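Side-chain contacts in pirin-like protein YhaK (Escherichia coli, PDB 2VEC), which is a monomeric cytosolic bicupin of the pirin family that lacks quercetin 2,3-dioxygenase activity and is probably redox-sensitive through a reactive cysteine: residues Gly59-Arg64 with Leu178-Trp183; Arg80-Val85 with Leu116-Gly121; Met138-Asp143 with Leu250-Pro255. One frame throughout, in Å; residues are numbered along the deposited sequence.

Overall arrangement
Contact 3 is the core of the group: entirely apolar and buried, it packs strand 138-143 of the first cupin half against strand 250-254 of the second. Contact 1 joins the same two halves at one end of that interface, its centre about 8 Å from that of contact 3, and is only partly buried; carbon atoms meet across it while the Q180 amide bonds elsewhere. Contact 2 lies within the first half, its centre about 17 Å from the centre of the chain, where two partly exposed loops are held by a hydroxyl and waters. R179 of contact 1 reaches the backbone of T118 in contact 2, and W141 of contact 3 packs edge-to-face with Y82.

Contact 1: residues Gly59-Arg64 with Leu178-Trp183; sequences GYASLR and LRQQVW
The methyl group of A61 presses against the side chain of Q180, with A61 CB 3.5 Å from Q180 CG, and this is the tight, buried part of the contact. Alanine's single methyl packs on Q180 and on D143 of strand 135-143 together. Q180 meets it with the middle of its chain. A bend at chi2 (80°) turns the carboxamide away from A61, and Q180 NE2 then donates to D143 O and to D86 OD2. Both acceptors belong to the first cupin half, so a long, flexible glutamine from the second half can pack with its methylenes and bond with its amide at once.

Toward solvent the contact is looser: here Y60 and Q181, both partly exposed, meet. Q181 CG sits at the edge of the Y60 ring, in its plane, 3.8 Å from Y60 CE1. Ring and carboxamide are turned 77° from each other, and no stack forms. Although CB of Q181 is directed at 59-64, the bend at chi2 (-53°) carries the amide away again, leaving only methylenes near the tyrosine. Q181 is also the centre of an inverse gamma turn, closed by a weak bond from V182 N to Q180 O at 3.0 Å. The Y60 side chain rests on P255 as well.

No hydrogen bond links 59-64 to 178-183. The chemistry implies a joint between the two halves shaped by carbon contacts, while the amide of Q180 supplies a polar fastening to D143 and D86 beside it.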
ATOM      1  N   GLY A  59      -8.715 -19.740  -4.714  1.00 33.44           N
ATOM      2  CA  GLY A  59      -9.341 -18.942  -3.662  1.00 32.91           C
ATOM      3  C   GLY A  59      -8.498 -17.805  -3.107  1.00 32.30           C
ATOM      4  O   GLY A  59      -8.835 -17.197  -2.087  1.00 34.42           O
ATOM      5  N   TYR A  60      -7.391 -17.518  -3.751  1.00 30.62           N
ATOM      6  CA  TYR A  60      -6.500 -16.485  -3.266  1.00 28.40           C
ATOM      7  C   TYR A  60      -6.944 -15.065  -3.642  1.00 27.13           C
ATOM      8  O   TYR A  60      -7.647 -14.867  -4.651  1.00 26.66           O
ATOM      9  CB  TYR A  60      -5.094 -16.751  -3.823  1.00 27.75           C
ATOM     10  CG  TYR A  60      -4.478 -17.998  -3.215  1.00 28.63           C
ATOM     11  CD1 TYR A  60      -3.732 -17.936  -2.028  1.00 28.57           C
ATOM     12  CD2 TYR A  60      -4.656 -19.236  -3.817  1.00 31.77           C
ATOM     13  CE1 TYR A  60      -3.168 -19.114  -1.471  1.00 30.47           C
ATOM     14  CE2 TYR A  60      -4.105 -20.387  -3.274  1.00 31.58           C
ATOM     15  CZ  TYR A  60      -3.369 -20.318  -2.103  1.00 30.53           C
ATOM     16  OH  TYR A  60      -2.843 -21.462  -1.563  1.00 32.85           O
ATOM     17  N   ALA A  61      -6.438 -14.099  -2.872  1.00 26.60           N
ATOM     18  CA  ALA A  61      -6.779 -12.665  -3.000  1.00 25.25           C
ATOM     19  C   ALA A  61      -6.016 -11.921  -4.072  1.00 25.01           C
ATOM     20  O   ALA A  61      -4.839 -12.281  -4.413  1.00 24.93           O
ATOM     21  CB  ALA A  61      -6.531 -11.944  -1.646  1.00 25.15           C
ATOM     22  N   SER A  62      -6.654 -10.852  -4.564  1.00 22.92           N
ATOM     23  CA  SER A  62      -6.042  -9.871  -5.464  1.00 21.73           C
ATOM     24  C   SER A  62      -5.995  -8.479  -4.821  1.00 20.47           C
ATOM     25  O   SER A  62      -6.771  -8.192  -3.893  1.00 21.76           O
ATOM     26  CB  SER A  62      -6.801  -9.798  -6.801  1.00 21.91           C
ATOM     27  OG  SER A  62      -6.639 -11.029  -7.536  1.00 23.20           O
ATOM     28  N   LEU A  63      -5.056  -7.664  -5.280  1.00 21.18           N
ATOM     29  CA  LEU A  63      -5.048  -6.207  -5.054  1.00 20.86           C
ATOM     30  C   LEU A  63      -6.210  -5.586  -5.828  1.00 20.90           C
ATOM     31  O   LEU A  63      -6.218  -5.672  -7.061  1.00 22.60           O
ATOM     32  CB  LEU A  63      -3.735  -5.636  -5.547  1.00 20.51           C
ATOM     33  CG  LEU A  63      -3.605  -4.117  -5.459  1.00 21.77           C
ATOM     34  CD1 LEU A  63      -3.593  -3.656  -3.982  1.00 22.66           C
ATOM     35  CD2 LEU A  63      -2.369  -3.619  -6.219  1.00 24.18           C
ATOM     36  N   ARG A  64      -7.203  -5.037  -5.127  1.00 19.41           N
ATOM     37  CA  ARG A  64      -8.427  -4.520  -5.799  1.00 20.08           C
ATOM     38  C   ARG A  64      -8.457  -3.004  -6.025  1.00 20.87           C
ATOM     39  O   ARG A  64      -9.050  -2.506  -6.976  1.00 22.11           O
ATOM     40  CB  ARG A  64      -9.675  -4.978  -5.038  1.00 19.93           C
ATOM     41  CG  ARG A  64      -9.765  -6.519  -4.889  1.00 20.32           C
ATOM     42  CD  ARG A  64      -9.678  -7.247  -6.288  1.00 21.96           C
ATOM     43  NE  ARG A  64     -10.671  -6.771  -7.261  1.00 23.08           N
ATOM     44  CZ  ARG A  64     -11.943  -7.164  -7.285  1.00 27.96           C
ATOM     45  NH1 ARG A  64     -12.387  -8.046  -6.376  1.00 25.67           N
ATOM     46  NH2 ARG A  64     -12.758  -6.720  -8.234  1.00 26.56           N
ATOM     47  N   LEU A 178      -1.564 -10.133   7.864  1.00 27.60           N
ATOM     48  CA  LEU A 178      -2.662 -10.180   6.888  1.00 25.79           C
ATOM     49  C   LEU A 178      -3.378 -11.524   6.905  1.00 27.99           C
ATOM     50  O   LEU A 178      -2.777 -12.561   7.211  1.00 28.42           O
ATOM     51  CB  LEU A 178      -2.101  -9.938   5.488  1.00 24.06           C
ATOM     52  CG  LEU A 178      -1.405  -8.589   5.252  1.00 26.34           C
ATOM     53  CD1 LEU A 178      -0.816  -8.618   3.798  1.00 24.67           C
ATOM     54  CD2 LEU A 178      -2.362  -7.443   5.412  1.00 23.47           C
ATOM     55  N   ARG A 179      -4.662 -11.528   6.560  1.00 27.30           N
ATOM     56  CA  ARG A 179      -5.357 -12.794   6.354  1.00 28.67           C
ATOM     57  C   ARG A 179      -5.417 -13.162   4.857  1.00 29.06           C
ATOM     58  O   ARG A 179      -6.201 -14.030   4.465  1.00 30.06           O
ATOM     59  CB  ARG A 179      -6.752 -12.762   6.986  1.00 30.11           C
ATOM     60  CG  ARG A 179      -7.631 -11.624   6.542  1.00 30.80           C
ATOM     61  CD  ARG A 179      -8.977 -11.773   7.173  1.00 30.45           C
ATOM     62  NE  ARG A 179      -9.783 -10.580   6.960  1.00 31.86           N
ATOM     63  CZ  ARG A 179     -10.961 -10.358   7.531  1.00 31.39           C
ATOM     64  NH1 ARG A 179     -11.525 -11.274   8.356  1.00 29.96           N
ATOM     65  NH2 ARG A 179     -11.583  -9.213   7.251  1.00 32.75           N
ATOM     66  N   GLN A 180      -4.580 -12.494   4.061  1.00 26.84           N
ATOM     67  CA  GLN A 180      -4.262 -12.877   2.669  1.00 27.59           C
ATOM     68  C   GLN A 180      -2.831 -13.387   2.620  1.00 28.22           C
ATOM     69  O   GLN A 180      -2.019 -13.028   3.484  1.00 28.26           O
ATOM     70  CB  GLN A 180      -4.332 -11.678   1.709  1.00 25.89           C
ATOM     71  CG  GLN A 180      -5.708 -11.036   1.620  1.00 28.76           C
ATOM     72  CD  GLN A 180      -6.013 -10.082   2.812  1.00 29.12           C
ATOM     73  OE1 GLN A 180      -5.114  -9.588   3.479  1.00 29.15           O
ATOM     74  NE2 GLN A 180      -7.294  -9.853   3.069  1.00 27.91           N
ATOM     75  N   GLN A 181      -2.518 -14.188   1.591  1.00 27.53           N
ATOM     76  CA  GLN A 181      -1.144 -14.685   1.360  1.00 28.43           C
ATOM     77  C   GLN A 181      -0.347 -13.657   0.563  1.00 26.56           C
ATOM     78  O   GLN A 181       0.021 -13.873  -0.601  1.00 25.18           O
ATOM     79  CB  GLN A 181      -1.164 -16.027   0.614  1.00 30.53           C
ATOM     80  CG  GLN A 181      -1.571 -17.193   1.449  1.00 35.64           C
ATOM     81  CD  GLN A 181      -0.757 -17.335   2.724  1.00 42.71           C
ATOM     82  OE1 GLN A 181      -1.315 -17.288   3.816  1.00 43.54           O
ATOM     83  NE2 GLN A 181       0.583 -17.489   2.590  1.00 42.20           N
ATOM     84  N   VAL A 182      -0.132 -12.497   1.179  1.00 24.47           N
ATOM     85  CA  VAL A 182       0.423 -11.347   0.497  1.00 24.04           C
ATOM     86  C   VAL A 182       1.602 -10.831   1.337  1.00 24.63           C
ATOM     87  O   VAL A 182       1.551 -10.898   2.576  1.00 25.06           O
ATOM     88  CB  VAL A 182      -0.667 -10.206   0.360  1.00 23.14           C
ATOM     89  CG1 VAL A 182      -0.064  -8.841   0.009  1.00 24.08           C
ATOM     90  CG2 VAL A 182      -1.692 -10.634  -0.666  1.00 23.16           C
ATOM     91  N   TRP A 183       2.685 -10.415   0.679  1.00 23.27           N
ATOM     92  CA  TRP A 183       3.809  -9.807   1.431  1.00 24.86           C
ATOM     93  C   TRP A 183       3.974  -8.418   0.872  1.00 24.10           C
ATOM     94  O   TRP A 183       4.080  -8.249  -0.345  1.00 22.82           O
ATOM     95  CB  TRP A 183       5.128 -10.587   1.290  1.00 26.11           C
ATOM     96  CG  TRP A 183       5.188 -11.889   2.086  1.00 29.14           C
ATOM     97  CD1 TRP A 183       5.891 -12.112   3.244  1.00 31.82           C
ATOM     98  CD2 TRP A 183       4.577 -13.134   1.748  1.00 30.70           C
ATOM     99  NE1 TRP A 183       5.744 -13.417   3.653  1.00 31.28           N
ATOM    100  CE2 TRP A 183       4.956 -14.073   2.738  1.00 31.83           C
ATOM    101  CE3 TRP A 183       3.782 -13.567   0.684  1.00 30.37           C
ATOM    102  CZ2 TRP A 183       4.520 -15.399   2.729  1.00 34.03           C
ATOM    103  CZ3 TRP A 183       3.344 -14.910   0.671  1.00 31.02           C
ATOM    104  CH2 TRP A 183       3.720 -15.809   1.689  1.00 33.65           C
TER

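Contact 2: residues Arg80-Val85 with Leu116-Gly121; sequences RTYPKV and LSTQPG
T118 donates its hydroxyl to the backbone of V85, OG1 lying 2.6 Å from V85 O, and so ties together two loops of the first cupin domain, a jelly-roll beta-barrel. The bond is short and runs almost in line with the carbonyl, at 161° measured at the oxygen. Threonine fits here because its two branches do different work: with chi1 at 67° OG1 is set between the backbone N and the carbonyl carbon, aimed at V85, while the methyl turns to the tyrosine. T118 CG2 is 3.9 Å from Y82 CD2 and approaches the ring obliquely, the two side chains crossing at about a right angle.

Waters fill in the next layer. Water 1 donates to T118 OG1 at 2.8 Å, making that hydroxyl donor and acceptor together, and its other proton goes to Y82 O, 3.0 Å away. Y82 N in turn donates to water 2 at 3.0 Å, and Q119 O lies beside the same water.

Further out, T118 is positioned through its backbone: its N donates to D86 OD1 and its O accepts from R179 NH2, two residues that form a salt bridge. Y82 is steadied by an edge-to-face packing with W141. At the exposed end T81 lies loosely beside G121, whose phi of 76° is easily reached by a residue without a side chain. Next to it, R80 holds T81 O side-on with two nitrogens: NE at 2.8 Å from T81 O and NH2 at 3.2 Å from it, that oxygen lying in the plane of the guanidinium.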
ATOM      1  N   ARG A  80     -18.908   4.430   5.211  1.00 59.98           N
ATOM      2  CA  ARG A  80     -19.177   3.517   4.107  1.00 57.11           C
ATOM      3  C   ARG A  80     -18.896   2.070   4.504  1.00 54.54           C
ATOM      4  O   ARG A  80     -18.069   1.789   5.384  1.00 51.95           O
ATOM      5  CB  ARG A  80     -18.349   3.888   2.863  1.00 55.05           C
ATOM      6  CG  ARG A  80     -16.819   3.732   3.023  1.00 51.55           C
ATOM      7  CD  ARG A  80     -16.099   3.571   1.680  1.00 49.70           C
ATOM      8  NE  ARG A  80     -16.589   2.384   0.976  1.00 50.02           N
ATOM      9  CZ  ARG A  80     -16.461   2.171  -0.326  1.00 48.45           C
ATOM     10  NH1 ARG A  80     -15.835   3.060  -1.079  1.00 47.21           N
ATOM     11  NH2 ARG A  80     -16.972   1.061  -0.872  1.00 49.39           N
ATOM     12  N   THR A  81     -19.606   1.160   3.855  1.00 53.84           N
ATOM     13  CA  THR A  81     -19.320  -0.252   3.993  1.00 51.80           C
ATOM     14  C   THR A  81     -18.290  -0.608   2.922  1.00 48.56           C
ATOM     15  O   THR A  81     -18.048   0.174   2.000  1.00 47.60           O
ATOM     16  CB  THR A  81     -20.591  -1.127   3.846  1.00 54.31           C
ATOM     17  OG1 THR A  81     -21.086  -1.040   2.504  1.00 53.84           O
ATOM     18  CG2 THR A  81     -21.688  -0.700   4.847  1.00 56.50           C
ATOM     19  N   TYR A  82     -17.657  -1.764   3.072  1.00 46.35           N
ATOM     20  CA  TYR A  82     -16.662  -2.215   2.114  1.00 43.87           C
ATOM     21  C   TYR A  82     -17.072  -3.592   1.574  1.00 44.69           C
ATOM     22  O   TYR A  82     -17.697  -4.380   2.292  1.00 46.13           O
ATOM     23  CB  TYR A  82     -15.288  -2.299   2.781  1.00 41.01           C
ATOM     24  CG  TYR A  82     -14.646  -0.960   3.052  1.00 40.27           C
ATOM     25  CD1 TYR A  82     -14.184  -0.166   2.005  1.00 37.33           C
ATOM     26  CD2 TYR A  82     -14.481  -0.492   4.352  1.00 41.28           C
ATOM     27  CE1 TYR A  82     -13.597   1.054   2.234  1.00 37.28           C
ATOM     28  CE2 TYR A  82     -13.876   0.751   4.602  1.00 40.86           C
ATOM     29  CZ  TYR A  82     -13.438   1.511   3.534  1.00 40.14           C
ATOM     30  OH  TYR A  82     -12.839   2.732   3.754  1.00 42.26           O
ATOM     31  N   PRO A  83     -16.735  -3.882   0.302  1.00 44.30           N
ATOM     32  CA  PRO A  83     -17.124  -5.145  -0.334  1.00 43.75           C
ATOM     33  C   PRO A  83     -16.143  -6.326  -0.150  1.00 42.20           C
ATOM     34  O   PRO A  83     -15.424  -6.652  -1.111  1.00 43.07           O
ATOM     35  CB  PRO A  83     -17.146  -4.753  -1.817  1.00 44.12           C
ATOM     36  CG  PRO A  83     -16.037  -3.753  -1.942  1.00 42.37           C
ATOM     37  CD  PRO A  83     -16.014  -2.992  -0.633  1.00 42.55           C
ATOM     38  N   LYS A  84     -16.107  -6.969   1.014  1.00 40.72           N
ATOM     39  CA  LYS A  84     -15.235  -8.171   1.250  1.00 38.88           C
ATOM     40  C   LYS A  84     -13.757  -7.895   0.920  1.00 33.83           C
ATOM     41  O   LYS A  84     -13.111  -8.634   0.187  1.00 31.02           O
ATOM     42  CB  LYS A  84     -15.723  -9.439   0.523  1.00 39.35           C
ATOM     43  CG  LYS A  84     -16.987 -10.063   1.138  1.00 42.46           C
ATOM     44  CD  LYS A  84     -17.444 -11.358   0.453  1.00 45.17           C
ATOM     45  CE  LYS A  84     -18.805 -11.784   1.044  1.00 50.95           C
ATOM     46  NZ  LYS A  84     -19.448 -12.991   0.427  1.00 57.16           N
ATOM     47  N   VAL A  85     -13.255  -6.809   1.486  1.00 32.07           N
ATOM     48  CA  VAL A  85     -11.868  -6.408   1.310  1.00 29.84           C
ATOM     49  C   VAL A  85     -11.355  -5.880   2.646  1.00 29.98           C
ATOM     50  O   VAL A  85     -12.139  -5.373   3.453  1.00 33.25           O
ATOM     51  CB  VAL A  85     -11.688  -5.278   0.258  1.00 29.12           C
ATOM     52  CG1 VAL A  85     -11.962  -5.805  -1.172  1.00 27.25           C
ATOM     53  CG2 VAL A  85     -12.569  -4.029   0.598  1.00 30.68           C
ATOM     54  N   LEU A 116      -7.097  -2.294   8.527  1.00 26.72           N
ATOM     55  CA  LEU A 116      -8.449  -2.563   9.046  1.00 27.82           C
ATOM     56  C   LEU A 116      -8.942  -3.836   8.406  1.00 27.55           C
ATOM     57  O   LEU A 116      -9.074  -3.888   7.182  1.00 26.43           O
ATOM     58  CB  LEU A 116      -9.378  -1.384   8.694  1.00 28.54           C
ATOM     59  CG  LEU A 116      -8.901  -0.018   9.195  1.00 29.33           C
ATOM     60  CD1 LEU A 116      -9.785   1.091   8.617  1.00 34.34           C
ATOM     61  CD2 LEU A 116      -8.967  -0.016  10.729  1.00 27.85           C
ATOM     62  N   SER A 117      -9.199  -4.853   9.228  1.00 29.32           N
ATOM     63  CA  SER A 117      -9.693  -6.157   8.740  1.00 30.46           C
ATOM     64  C   SER A 117     -11.177  -6.021   8.898  1.00 32.71           C
ATOM     65  O   SER A 117     -11.685  -6.098  10.019  1.00 35.68           O
ATOM     66  CB  SER A 117      -9.127  -7.303   9.570  1.00 30.09           C
ATOM     67  OG  SER A 117      -7.727  -7.380   9.300  1.00 29.82           O
ATOM     68  N   THR A 118     -11.854  -5.692   7.798  1.00 32.86           N
ATOM     69  CA  THR A 118     -13.218  -5.168   7.900  1.00 35.74           C
ATOM     70  C   THR A 118     -14.221  -6.299   8.058  1.00 38.57           C
ATOM     71  O   THR A 118     -13.925  -7.467   7.742  1.00 37.60           O
ATOM     72  CB  THR A 118     -13.610  -4.281   6.696  1.00 36.39           C
ATOM     73  OG1 THR A 118     -13.693  -5.090   5.526  1.00 34.43           O
ATOM     74  CG2 THR A 118     -12.576  -3.166   6.465  1.00 33.77           C
ATOM     75  N   GLN A 119     -15.405  -5.938   8.535  1.00 41.86           N
ATOM     76  CA  GLN A 119     -16.436  -6.907   8.860  1.00 45.47           C
ATOM     77  C   GLN A 119     -17.703  -6.567   8.098  1.00 47.51           C
ATOM     78  O   GLN A 119     -18.055  -5.403   7.981  1.00 47.21           O
ATOM     79  CB  GLN A 119     -16.766  -6.890  10.355  1.00 47.39           C
ATOM     80  CG  GLN A 119     -15.605  -6.882  11.333  1.00 48.58           C
ATOM     81  CD  GLN A 119     -16.101  -6.697  12.787  1.00 51.76           C
ATOM     82  OE1 GLN A 119     -16.097  -5.581  13.334  1.00 55.86           O
ATOM     83  NE2 GLN A 119     -16.575  -7.795  13.400  1.00 55.82           N
ATOM     84  N   PRO A 120     -18.394  -7.592   7.575  1.00 49.75           N
ATOM     85  CA  PRO A 120     -19.670  -7.471   6.861  1.00 51.82           C
ATOM     86  C   PRO A 120     -20.678  -6.517   7.490  1.00 54.32           C
ATOM     87  O   PRO A 120     -21.034  -6.672   8.659  1.00 55.63           O
ATOM     88  CB  PRO A 120     -20.215  -8.900   6.913  1.00 53.47           C
ATOM     89  CG  PRO A 120     -18.995  -9.740   6.835  1.00 51.89           C
ATOM     90  CD  PRO A 120     -17.926  -8.993   7.603  1.00 49.66           C
ATOM     91  N   GLY A 121     -21.128  -5.532   6.712  1.00 54.90           N
ATOM     92  CA  GLY A 121     -22.193  -4.624   7.162  1.00 57.11           C
ATOM     93  C   GLY A 121     -21.758  -3.567   8.168  1.00 57.53           C
ATOM     94  O   GLY A 121     -22.589  -2.843   8.707  1.00 60.84           O
TER
HETATM   95  O   HOH W   1     -16.361  -5.551   4.719  1.00 42.26           O
HETATM   96  O   HOH W   2     -18.191  -3.558   5.455  1.00 42.30           O

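Contact 3: residues Met138-Asp143 with Leu250-Pro255; sequences MQLWLD and LLIDLP
L140 reaches out between L250 and I252 and meets each of them tip to tip, one methyl for each partner. L140 CD1 is 3.9 Å from L250 CD1, and L140 CD2 is 3.8 Å from I252 CD1. A forked side chain is well suited to this, since it spreads over two neighbours on one face of the opposing strand. I252 answers with an extended chain (chi2 -177°) that carries CD1 out to the leucine.

M138 approaches differently. With CG opposite the backbone N (chi1 171°), its chain runs alongside L250 in the reverse direction, and the sulfur touches from the flank, M138 SD lying 3.9 Å from L250 CD1. One methyl of L250 thus serves both M138 and L140, and an unbranched, flexible thioether can lie along the flank of the leucine. L184 of strand 183-189 also packs on both L140 and I252, while L66 covers L140 and L63 covers I252.

The strands run in nearly the same direction, 6° apart, yet their axes are 11.5 Å from each other. No hydrogen bond joins them: they belong to different sheets that meet through side chains. The other face of strand 138-143 carries Q139 and W141, which bond to each other: W141 NE1 donates to Q139 OE1 at 2.7 Å, from above the carbonyl plane of the amide. N67 donates to the same oxygen. Alternation of this kind, with aliphatic residues facing a second sheet, builds the interface at which the two cupin domains of a pirin-type bicupin pack face to face.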
ATOM      1  N   MET A 138      -2.155   6.854   1.314  1.00 27.52           N
ATOM      2  CA  MET A 138      -2.280   5.871   0.241  1.00 25.37           C
ATOM      3  C   MET A 138      -3.057   4.718   0.860  1.00 26.04           C
ATOM      4  O   MET A 138      -2.966   4.481   2.070  1.00 26.65           O
ATOM      5  CB  MET A 138      -0.908   5.445  -0.221  1.00 25.86           C
ATOM      6  CG  MET A 138      -0.917   4.262  -1.192  1.00 23.25           C
ATOM      7  SD  MET A 138       0.646   4.126  -2.081  1.00 27.20           S
ATOM      8  CE  MET A 138       0.603   5.572  -3.164  1.00 27.01           C
ATOM      9  N   GLN A 139      -3.886   4.073   0.058  1.00 24.92           N
ATOM     10  CA  GLN A 139      -4.812   3.053   0.583  1.00 25.25           C
ATOM     11  C   GLN A 139      -4.811   1.930  -0.393  1.00 24.70           C
ATOM     12  O   GLN A 139      -4.871   2.180  -1.612  1.00 24.96           O
ATOM     13  CB  GLN A 139      -6.214   3.667   0.741  1.00 25.78           C
ATOM     14  CG  GLN A 139      -7.268   2.655   1.181  1.00 27.19           C
ATOM     15  CD  GLN A 139      -8.606   3.283   1.412  1.00 30.97           C
ATOM     16  OE1 GLN A 139      -9.454   3.271   0.529  1.00 32.40           O
ATOM     17  NE2 GLN A 139      -8.809   3.851   2.594  1.00 29.47           N
ATOM     18  N   LEU A 140      -4.691   0.697   0.119  1.00 24.72           N
ATOM     19  CA  LEU A 140      -4.775  -0.517  -0.673  1.00 24.12           C
ATOM     20  C   LEU A 140      -6.026  -1.279  -0.219  1.00 23.28           C
ATOM     21  O   LEU A 140      -6.325  -1.269   0.986  1.00 23.95           O
ATOM     22  CB  LEU A 140      -3.542  -1.403  -0.355  1.00 24.40           C
ATOM     23  CG  LEU A 140      -2.162  -1.136  -0.973  1.00 29.32           C
ATOM     24  CD1 LEU A 140      -1.658   0.289  -0.791  1.00 34.45           C
ATOM     25  CD2 LEU A 140      -1.152  -2.130  -0.368  1.00 25.90           C
ATOM     26  N   TRP A 141      -6.767  -1.910  -1.137  1.00 22.69           N
ATOM     27  CA  TRP A 141      -7.809  -2.879  -0.754  1.00 22.62           C
ATOM     28  C   TRP A 141      -7.367  -4.261  -1.247  1.00 23.55           C
ATOM     29  O   TRP A 141      -7.012  -4.390  -2.435  1.00 23.00           O
ATOM     30  CB  TRP A 141      -9.163  -2.595  -1.434  1.00 23.69           C
ATOM     31  CG  TRP A 141      -9.837  -1.267  -1.167  1.00 24.45           C
ATOM     32  CD1 TRP A 141      -9.311  -0.140  -0.547  1.00 25.76           C
ATOM     33  CD2 TRP A 141     -11.139  -0.915  -1.589  1.00 25.57           C
ATOM     34  NE1 TRP A 141     -10.241   0.873  -0.555  1.00 26.87           N
ATOM     35  CE2 TRP A 141     -11.378   0.417  -1.179  1.00 27.33           C
ATOM     36  CE3 TRP A 141     -12.158  -1.610  -2.273  1.00 28.87           C
ATOM     37  CZ2 TRP A 141     -12.582   1.071  -1.452  1.00 31.29           C
ATOM     38  CZ3 TRP A 141     -13.369  -0.941  -2.528  1.00 31.06           C
ATOM     39  CH2 TRP A 141     -13.568   0.360  -2.115  1.00 30.94           C
ATOM     40  N   LEU A 142      -7.406  -5.278  -0.363  1.00 22.18           N
ATOM     41  CA  LEU A 142      -7.109  -6.685  -0.749  1.00 21.84           C
ATOM     42  C   LEU A 142      -8.376  -7.482  -0.520  1.00 23.31           C
ATOM     43  O   LEU A 142      -9.045  -7.265   0.513  1.00 24.89           O
ATOM     44  CB  LEU A 142      -6.028  -7.279   0.173  1.00 21.30           C
ATOM     45  CG  LEU A 142      -4.678  -6.531   0.079  1.00 22.39           C
ATOM     46  CD1 LEU A 142      -3.678  -7.062   1.171  1.00 23.55           C
ATOM     47  CD2 LEU A 142      -4.106  -6.782  -1.292  1.00 25.14           C
ATOM     48  N   ASP A 143      -8.714  -8.399  -1.424  1.00 23.40           N
ATOM     49  CA  ASP A 143      -9.849  -9.307  -1.188  1.00 23.68           C
ATOM     50  C   ASP A 143      -9.637 -10.004   0.132  1.00 25.18           C
ATOM     51  O   ASP A 143      -8.494 -10.379   0.462  1.00 24.78           O
ATOM     52  CB  ASP A 143      -9.952 -10.424  -2.239  1.00 25.85           C
ATOM     53  CG  ASP A 143     -10.205  -9.898  -3.657  1.00 26.89           C
ATOM     54  OD1 ASP A 143     -11.228  -9.209  -3.856  1.00 25.87           O
ATOM     55  OD2 ASP A 143      -9.366 -10.193  -4.547  1.00 27.19           O
ATOM     56  N   LEU A 250       6.307   0.853  -3.133  1.00 22.38           N
ATOM     57  CA  LEU A 250       5.822  -0.380  -2.529  1.00 23.04           C
ATOM     58  C   LEU A 250       6.098  -1.503  -3.507  1.00 23.54           C
ATOM     59  O   LEU A 250       6.054  -1.290  -4.735  1.00 23.81           O
ATOM     60  CB  LEU A 250       4.294  -0.325  -2.365  1.00 22.47           C
ATOM     61  CG  LEU A 250       3.716   0.717  -1.408  1.00 22.32           C
ATOM     62  CD1 LEU A 250       2.170   0.652  -1.387  1.00 22.93           C
ATOM     63  CD2 LEU A 250       4.283   0.599   0.021  1.00 22.59           C
ATOM     64  N   LEU A 251       6.372  -2.694  -2.972  1.00 23.17           N
ATOM     65  CA  LEU A 251       6.373  -3.885  -3.800  1.00 23.19           C
ATOM     66  C   LEU A 251       5.425  -4.826  -3.087  1.00 23.19           C
ATOM     67  O   LEU A 251       5.587  -5.101  -1.867  1.00 21.48           O
ATOM     68  CB  LEU A 251       7.757  -4.534  -3.915  1.00 25.78           C
ATOM     69  CG  LEU A 251       7.816  -5.755  -4.880  1.00 27.53           C
ATOM     70  CD1 LEU A 251       9.204  -5.910  -5.510  1.00 32.43           C
ATOM     71  CD2 LEU A 251       7.473  -7.045  -4.088  1.00 28.78           C
ATOM     72  N   ILE A 252       4.416  -5.279  -3.831  1.00 21.37           N
ATOM     73  CA  ILE A 252       3.414  -6.196  -3.257  1.00 22.54           C
ATOM     74  C   ILE A 252       3.571  -7.554  -3.893  1.00 23.04           C
ATOM     75  O   ILE A 252       3.528  -7.672  -5.120  1.00 23.26           O
ATOM     76  CB  ILE A 252       1.975  -5.711  -3.494  1.00 22.71           C
ATOM     77  CG1 ILE A 252       1.910  -4.177  -3.424  1.00 22.76           C
ATOM     78  CG2 ILE A 252       1.016  -6.457  -2.524  1.00 22.41           C
ATOM     79  CD1 ILE A 252       0.463  -3.522  -3.571  1.00 23.64           C
ATOM     80  N   ASP A 253       3.743  -8.585  -3.063  1.00 22.93           N
ATOM     81  CA  ASP A 253       3.980  -9.945  -3.536  1.00 23.98           C
ATOM     82  C   ASP A 253       2.629 -10.646  -3.402  1.00 23.48           C
ATOM     83  O   ASP A 253       2.094 -10.779  -2.289  1.00 23.08           O
ATOM     84  CB  ASP A 253       5.059 -10.513  -2.580  1.00 24.39           C
ATOM     85  CG  ASP A 253       5.302 -11.991  -2.706  1.00 29.41           C
ATOM     86  OD1 ASP A 253       4.513 -12.752  -3.321  1.00 29.19           O
ATOM     87  OD2 ASP A 253       6.336 -12.438  -2.101  1.00 30.47           O
ATOM     88  N   LEU A 254       2.039 -11.026  -4.543  1.00 23.21           N
ATOM     89  CA  LEU A 254       0.655 -11.433  -4.630  1.00 23.15           C
ATOM     90  C   LEU A 254       0.534 -12.907  -5.008  1.00 24.32           C
ATOM     91  O   LEU A 254       1.358 -13.430  -5.782  1.00 25.27           O
ATOM     92  CB  LEU A 254      -0.069 -10.562  -5.715  1.00 21.11           C
ATOM     93  CG  LEU A 254      -0.193  -9.081  -5.268  1.00 19.56           C
ATOM     94  CD1 LEU A 254      -0.212  -8.192  -6.542  1.00 21.48           C
ATOM     95  CD2 LEU A 254      -1.420  -8.848  -4.392  1.00 21.54           C
ATOM     96  N   PRO A 255      -0.454 -13.605  -4.426  1.00 24.14           N
ATOM     97  CA  PRO A 255      -0.541 -15.077  -4.450  1.00 25.15           C
ATOM     98  C   PRO A 255      -1.100 -15.717  -5.724  1.00 24.72           C
ATOM     99  O   PRO A 255      -1.009 -16.960  -5.900  1.00 26.40           O
ATOM    100  CB  PRO A 255      -1.464 -15.384  -3.256  1.00 26.06           C
ATOM    101  CG  PRO A 255      -2.346 -14.173  -3.160  1.00 24.52           C
ATOM    102  CD  PRO A 255      -1.503 -12.988  -3.576  1.00 23.78           C
TER